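Local coordinates for protein Two-component response regulator (Geobacillus stearothermophilus, PDB 6SWI) that probably binds DNA through its helical C-terminal domain and regulates transcription of genes for arabinan utilization as part of a two-component system, at residues His17-Ser21 with Glu79-Asp84; Met60-Ala64 with Ala92-Met97. All coordinates share one frame; numbering follows the deposited sequence.

The two contacts lie with centres about 13 Å apart in an all-helical domain, and their segments alternate along the chain in the order 17-21, 60-64, 79-84, 92-97. Contact 1 joins the loop after helix 5-17 to the end of helix 74-80 and the turn that leads into helix 86-97; contact 2 packs helix 86-97 on the long helix 51-69. They meet directly: Tyr83 packs on Met60 and Ala92, Val81 on Ala63, and Phe18 on Lys62. Helix 51-69 supplies one side of contact 2 and also packs on Phe18, Val81 and Tyr83 of contact 1. The order of the helices is consistent with a DNA-binding domain of AraC type.

Contact 1 of 2, residues His17-Ser21 with Glu79-Asp84; sequences HFSQS and ERVGYD
Ser21 and Gly82 bring the loop His17-Ser21, whose residues His17-Gln20 form a type I beta turn, against the end of helix 74-80. The Ser21 side chain points across the interface, and with chi1 at 56° its hydroxyl lies between the backbone N and the carbonyl carbon, within reach of Asp84. Ser21 OG donates to Asp84 OD1 at 2.7 Å, on the syn side of the carboxylate and 22° out of its plane. Because Asp84 was modelled in two conformers, this bond may be present only part of the time.

The chain leaves helical geometry at Val81, and Gly82, with phi 91°, ends the helix as the C-prime residue of a Schellman motif, its N bonding back to Glu79 O. A CB on Gly82 would run into Phe18 O; without one, Gly82 CA makes a C-H...O contact of 3.3 Å with Ser19 O, and Ser21 CA makes another of 3.3 Å with Gly82 O. Ser19 CB also presses on Arg80 O, 3.1 Å away. A water lies 2.9 Å from Ser19 O and 2.8 Å from Glu79 OE2, placed to donate to either, although it has more acceptors nearby than protons to share.

At the apolar end, the edge of the Phe18 ring meets Val81, with Phe18 CE1 4.2 Å from Val81 CG1. The same ring packs on Leu55, Ile58 and Lys62 of helix 51-69, where Arg59 NE bonds to Phe18 O. The beta turn and the helix end thus meet beside helix 51-69, with helix 86-97 adjoining through Val81 and Phe89.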
loop_
_atom_site.group_PDB
_atom_site.type_symbol
_atom_site.label_atom_id
_atom_site.label_comp_id
_atom_site.label_asym_id
_atom_site.label_seq_id
_atom_site.Cartn_x
_atom_site.Cartn_y
_atom_site.Cartn_z
ATOM N N HIS A 17 -5.609 -7.066 -4.343
ATOM C CA HIS A 17 -6.807 -6.648 -3.625
ATOM C C HIS A 17 -6.545 -5.686 -2.480
ATOM O O HIS A 17 -7.451 -5.438 -1.679
ATOM C CB HIS A 17 -7.610 -7.863 -3.164
ATOM C CG HIS A 17 -8.234 -8.593 -4.298
ATOM N ND1 HIS A 17 -7.853 -9.857 -4.691
ATOM C CD2 HIS A 17 -9.179 -8.191 -5.177
ATOM C CE1 HIS A 17 -8.564 -10.212 -5.745
ATOM N NE2 HIS A 17 -9.377 -9.220 -6.059
ATOM N N PHE A 18 -5.353 -5.103 -2.398
ATOM C CA PHE A 18 -5.063 -4.191 -1.298
ATOM C C PHE A 18 -6.009 -2.995 -1.267
ATOM O O PHE A 18 -6.148 -2.365 -0.216
ATOM C CB PHE A 18 -3.620 -3.713 -1.409
ATOM C CG PHE A 18 -3.375 -2.878 -2.619
ATOM C CD1 PHE A 18 -3.622 -1.510 -2.603
ATOM C CD2 PHE A 18 -2.935 -3.455 -3.789
ATOM C CE1 PHE A 18 -3.426 -0.748 -3.723
ATOM C CE2 PHE A 18 -2.732 -2.694 -4.906
ATOM C CZ PHE A 18 -2.970 -1.344 -4.880
ATOM N N SER A 19 -6.646 -2.656 -2.395
ATOM C CA SER A 19 -7.575 -1.530 -2.417
ATOM C C SER A 19 -8.841 -1.800 -1.619
ATOM O O SER A 19 -9.616 -0.865 -1.386
ATOM C CB SER A 19 -7.957 -1.167 -3.855
ATOM O OG SER A 19 -8.684 -2.219 -4.459
ATOM N N GLN A 20 -9.063 -3.040 -1.188
ATOM C CA GLN A 20 -10.298 -3.436 -0.522
ATOM C C GLN A 20 -10.162 -3.246 0.985
ATOM O O GLN A 20 -9.316 -3.879 1.627
ATOM C CB GLN A 20 -10.633 -4.889 -0.849
ATOM C CG GLN A 20 -10.822 -5.130 -2.323
ATOM C CD GLN A 20 -11.860 -4.197 -2.910
ATOM O OE1 GLN A 20 -13.018 -4.203 -2.493
ATOM N NE2 GLN A 20 -11.446 -3.367 -3.864
ATOM N N SER A 21 -10.994 -2.365 1.544
ATOM C CA SER A 21 -10.830 -2.027 2.947
ATOM C C SER A 21 -11.253 -3.156 3.875
ATOM O O SER A 21 -10.980 -3.069 5.074
ATOM C CB SER A 21 -11.586 -0.751 3.308
ATOM O OG SER A 21 -12.953 -0.884 2.977
ATOM N N GLU A 79 -9.003 6.021 -0.279
ATOM C CA GLU A 79 -9.969 4.989 -0.628
ATOM C C GLU A 79 -9.366 3.971 -1.585
ATOM O O GLU A 79 -9.639 2.769 -1.476
ATOM C CB GLU A 79 -11.209 5.637 -1.237
ATOM C CG GLU A 79 -12.356 4.658 -1.487
ATOM C CD GLU A 79 -12.240 3.855 -2.785
ATOM O OE1 GLU A 79 -11.642 4.351 -3.763
ATOM O OE2 GLU A 79 -12.769 2.717 -2.821
ATOM N N ARG A 80 -8.539 4.432 -2.519
ATOM C CA ARG A 80 -7.943 3.562 -3.521
ATOM C C ARG A 80 -6.926 2.610 -2.926
ATOM O O ARG A 80 -6.568 1.626 -3.579
ATOM C CB ARG A 80 -7.277 4.403 -4.603
ATOM C CG ARG A 80 -8.265 5.087 -5.508
ATOM C CD ARG A 80 -7.581 6.139 -6.307
ATOM N NE ARG A 80 -8.469 6.806 -7.247
ATOM C CZ ARG A 80 -8.318 6.781 -8.567
ATOM N NH1 ARG A 80 -7.338 6.077 -9.130
ATOM N NH2 ARG A 80 -9.158 7.474 -9.317
ATOM N N VAL A 81 -6.452 2.872 -1.714
ATOM C CA VAL A 81 -5.509 1.979 -1.062
ATOM C C VAL A 81 -6.104 1.333 0.189
ATOM O O VAL A 81 -5.367 0.891 1.069
ATOM C CB VAL A 81 -4.126 2.621 -0.832
ATOM C CG1 VAL A 81 -3.592 3.179 -2.135
ATOM C CG2 VAL A 81 -4.148 3.711 0.236
ATOM N N GLY A 82 -7.430 1.244 0.270
ATOM C CA GLY A 82 -8.061 0.407 1.266
ATOM C C GLY A 82 -8.386 1.081 2.575
ATOM O O GLY A 82 -8.609 0.382 3.569
ATOM N N TYR A 83 -8.435 2.410 2.612
ATOM C CA TYR A 83 -8.847 3.162 3.789
ATOM C C TYR A 83 -10.149 3.880 3.472
ATOM O O TYR A 83 -10.206 4.677 2.528
ATOM C CB TYR A 83 -7.776 4.177 4.179
ATOM C CG TYR A 83 -6.553 3.516 4.754
ATOM C CD1 TYR A 83 -5.594 2.948 3.928
ATOM C CD2 TYR A 83 -6.365 3.436 6.121
ATOM C CE1 TYR A 83 -4.486 2.323 4.451
ATOM C CE2 TYR A 83 -5.258 2.809 6.657
ATOM C CZ TYR A 83 -4.318 2.254 5.812
ATOM O OH TYR A 83 -3.204 1.628 6.321
ATOM N N ASP A 84 -11.169 3.604 4.294
ATOM C CA ASP A 84 -12.495 4.196 4.174
ATOM C C ASP A 84 -12.494 5.683 4.506
ATOM O O ASP A 84 -13.411 6.402 4.093
ATOM C CB ASP A 84 -13.471 3.466 5.113
ATOM C CG ASP A 84 -13.633 1.986 4.775
ATOM O OD1 ASP A 84 -13.655 1.641 3.579
ATOM O OD2 ASP A 84 -13.756 1.162 5.710
HETATM O O HOH W 1 -10.994 0.679 -3.486
#

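Contact 2 of 2, residues Met60-Ala64 with Ala92-Met97; sequences MEKAA and AFKKAM
The helical segments Met60-Ala64 and Ala92-Met97 cross nearly at right angles (-96°), with their axes 10.6 Å apart and Met60 CA 6.1 Å from Phe93 CA. Met60 is the knob of this crossing, set in a hole formed by Ala92, Phe93, Ala96 and Met97. Its chi1 of -64° places CG beside the backbone N, and this torsion and the bend at chi2 lay the sulfur against the opposing helix. There Met60 SD comes within 3.5 Å of Phe93 CA, while Met60 CG rests on Ala96 CB at 3.7 Å. The sulfur also makes a Met-aromatic contact: SD is 5.1 Å from the centroid of the Phe93 ring, approaching obliquely at 69° from the ring normal.

Phe93 reaches back toward helix 51-69. Its ring edge meets Ala63, with Phe93 CE2 4.1 Å from Ala63 CB, and the backbone N of Ala64 lies near the ring plane. Met97 covers one face of this ring, its CG standing 3.4 Å above the plane over the centre. The bent Met97 chain carries CE to Ala64 CB at 3.9 Å, and SD also touches Met60 CB, so Met60, Phe93 and Met97 form one apolar cluster.

Tyr104 of helix 101-108 packs on Ala64 and Met97 and meets the Phe93 ring edge-to-face. Helices 74-80 and 86-97 follow each other in a manner consistent with a helix-turn-helix, with 86-97 in the position of the recognition helix; helix 51-69 would link this pair to helices 25-32 and 36-47, as in AraC-type domains.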
loop_
_atom_site.group_PDB
_atom_site.type_symbol
_atom_site.label_atom_id
_atom_site.label_comp_id
_atom_site.label_asym_id
_atom_site.label_seq_id
_atom_site.Cartn_x
_atom_site.Cartn_y
_atom_site.Cartn_z
ATOM N N MET A 60 0.803 1.723 1.157
ATOM C CA MET A 60 1.463 3.021 1.245
ATOM C C MET A 60 2.341 3.275 0.029
ATOM O O MET A 60 2.454 4.420 -0.432
ATOM C CB MET A 60 2.251 3.119 2.554
ATOM C CG MET A 60 1.371 3.059 3.815
ATOM S SD MET A 60 0.098 4.353 3.886
ATOM C CE MET A 60 -1.383 3.432 3.527
ATOM N N GLU A 61 2.948 2.226 -0.524
ATOM C CA GLU A 61 3.718 2.424 -1.744
ATOM C C GLU A 61 2.819 2.765 -2.934
ATOM O O GLU A 61 3.183 3.605 -3.764
ATOM C CB GLU A 61 4.644 1.241 -2.000
ATOM C CG GLU A 61 5.633 1.036 -0.845
ATOM C CD GLU A 61 6.926 1.831 -1.000
ATOM O OE1 GLU A 61 6.854 3.044 -1.299
ATOM O OE2 GLU A 61 8.013 1.248 -0.790
ATOM N N LYS A 62 1.630 2.158 -3.020
ATOM C CA LYS A 62 0.684 2.566 -4.060
ATOM C C LYS A 62 0.227 4.002 -3.845
ATOM O O LYS A 62 0.097 4.776 -4.801
ATOM C CB LYS A 62 -0.527 1.639 -4.093
ATOM C CG LYS A 62 -1.543 2.016 -5.155
ATOM C CD LYS A 62 -0.937 1.860 -6.539
ATOM C CE LYS A 62 -1.964 2.086 -7.607
ATOM N NZ LYS A 62 -1.422 1.759 -8.958
ATOM N N ALA A 63 -0.019 4.373 -2.588
ATOM C CA ALA A 63 -0.425 5.743 -2.301
ATOM C C ALA A 63 0.653 6.726 -2.720
ATOM O O ALA A 63 0.355 7.782 -3.285
ATOM C CB ALA A 63 -0.726 5.902 -0.812
ATOM N N ALA A 64 1.912 6.410 -2.424
ATOM C CA ALA A 64 3.007 7.276 -2.833
ATOM C C ALA A 64 3.030 7.440 -4.344
ATOM O O ALA A 64 3.222 8.549 -4.857
ATOM C CB ALA A 64 4.322 6.702 -2.321
ATOM N N ALA A 92 -1.426 6.332 9.014
ATOM C CA ALA A 92 -0.671 5.195 8.505
ATOM C C ALA A 92 0.428 5.653 7.559
ATOM O O ALA A 92 1.550 5.129 7.597
ATOM C CB ALA A 92 -1.615 4.227 7.802
ATOM N N PHE A 93 0.130 6.649 6.721
ATOM C CA PHE A 93 1.118 7.126 5.770
ATOM C C PHE A 93 2.281 7.803 6.483
ATOM O O PHE A 93 3.447 7.573 6.142
ATOM C CB PHE A 93 0.436 8.061 4.768
ATOM C CG PHE A 93 1.306 8.459 3.608
ATOM C CD1 PHE A 93 2.192 9.516 3.721
ATOM C CD2 PHE A 93 1.231 7.780 2.403
ATOM C CE1 PHE A 93 2.974 9.892 2.659
ATOM C CE2 PHE A 93 2.016 8.154 1.332
ATOM C CZ PHE A 93 2.890 9.217 1.463
ATOM N N LYS A 94 1.989 8.636 7.480
ATOM C CA LYS A 94 3.062 9.291 8.222
ATOM C C LYS A 94 3.999 8.276 8.861
ATOM O O LYS A 94 5.220 8.433 8.806
ATOM C CB LYS A 94 2.467 10.212 9.280
ATOM C CG LYS A 94 1.847 11.463 8.684
ATOM C CD LYS A 94 1.031 12.202 9.711
ATOM C CE LYS A 94 0.345 13.419 9.104
ATOM N NZ LYS A 94 -0.351 14.201 10.158
ATOM N N LYS A 95 3.445 7.232 9.472
ATOM C CA LYS A 95 4.278 6.234 10.135
ATOM C C LYS A 95 5.115 5.454 9.139
ATOM O O LYS A 95 6.285 5.156 9.403
ATOM C CB LYS A 95 3.400 5.248 10.886
ATOM C CG LYS A 95 2.704 5.802 12.078
ATOM C CD LYS A 95 2.077 4.661 12.831
ATOM C CE LYS A 95 0.999 5.147 13.760
ATOM N NZ LYS A 95 -0.024 4.092 13.967
ATOM N N ALA A 96 4.526 5.097 7.996
ATOM C CA ALA A 96 5.205 4.254 7.023
ATOM C C ALA A 96 6.203 5.024 6.183
ATOM O O ALA A 96 7.212 4.452 5.757
ATOM C CB ALA A 96 4.176 3.612 6.098
ATOM N N MET A 97 5.916 6.293 5.897
ATOM C CA MET A 97 6.694 7.083 4.964
ATOM C C MET A 97 7.544 8.144 5.636
ATOM O O MET A 97 8.464 8.667 4.998
ATOM C CB MET A 97 5.776 7.740 3.921
ATOM C CG MET A 97 4.768 6.784 3.306
ATOM S SD MET A 97 5.532 5.439 2.383
ATOM C CE MET A 97 6.297 6.359 1.052
#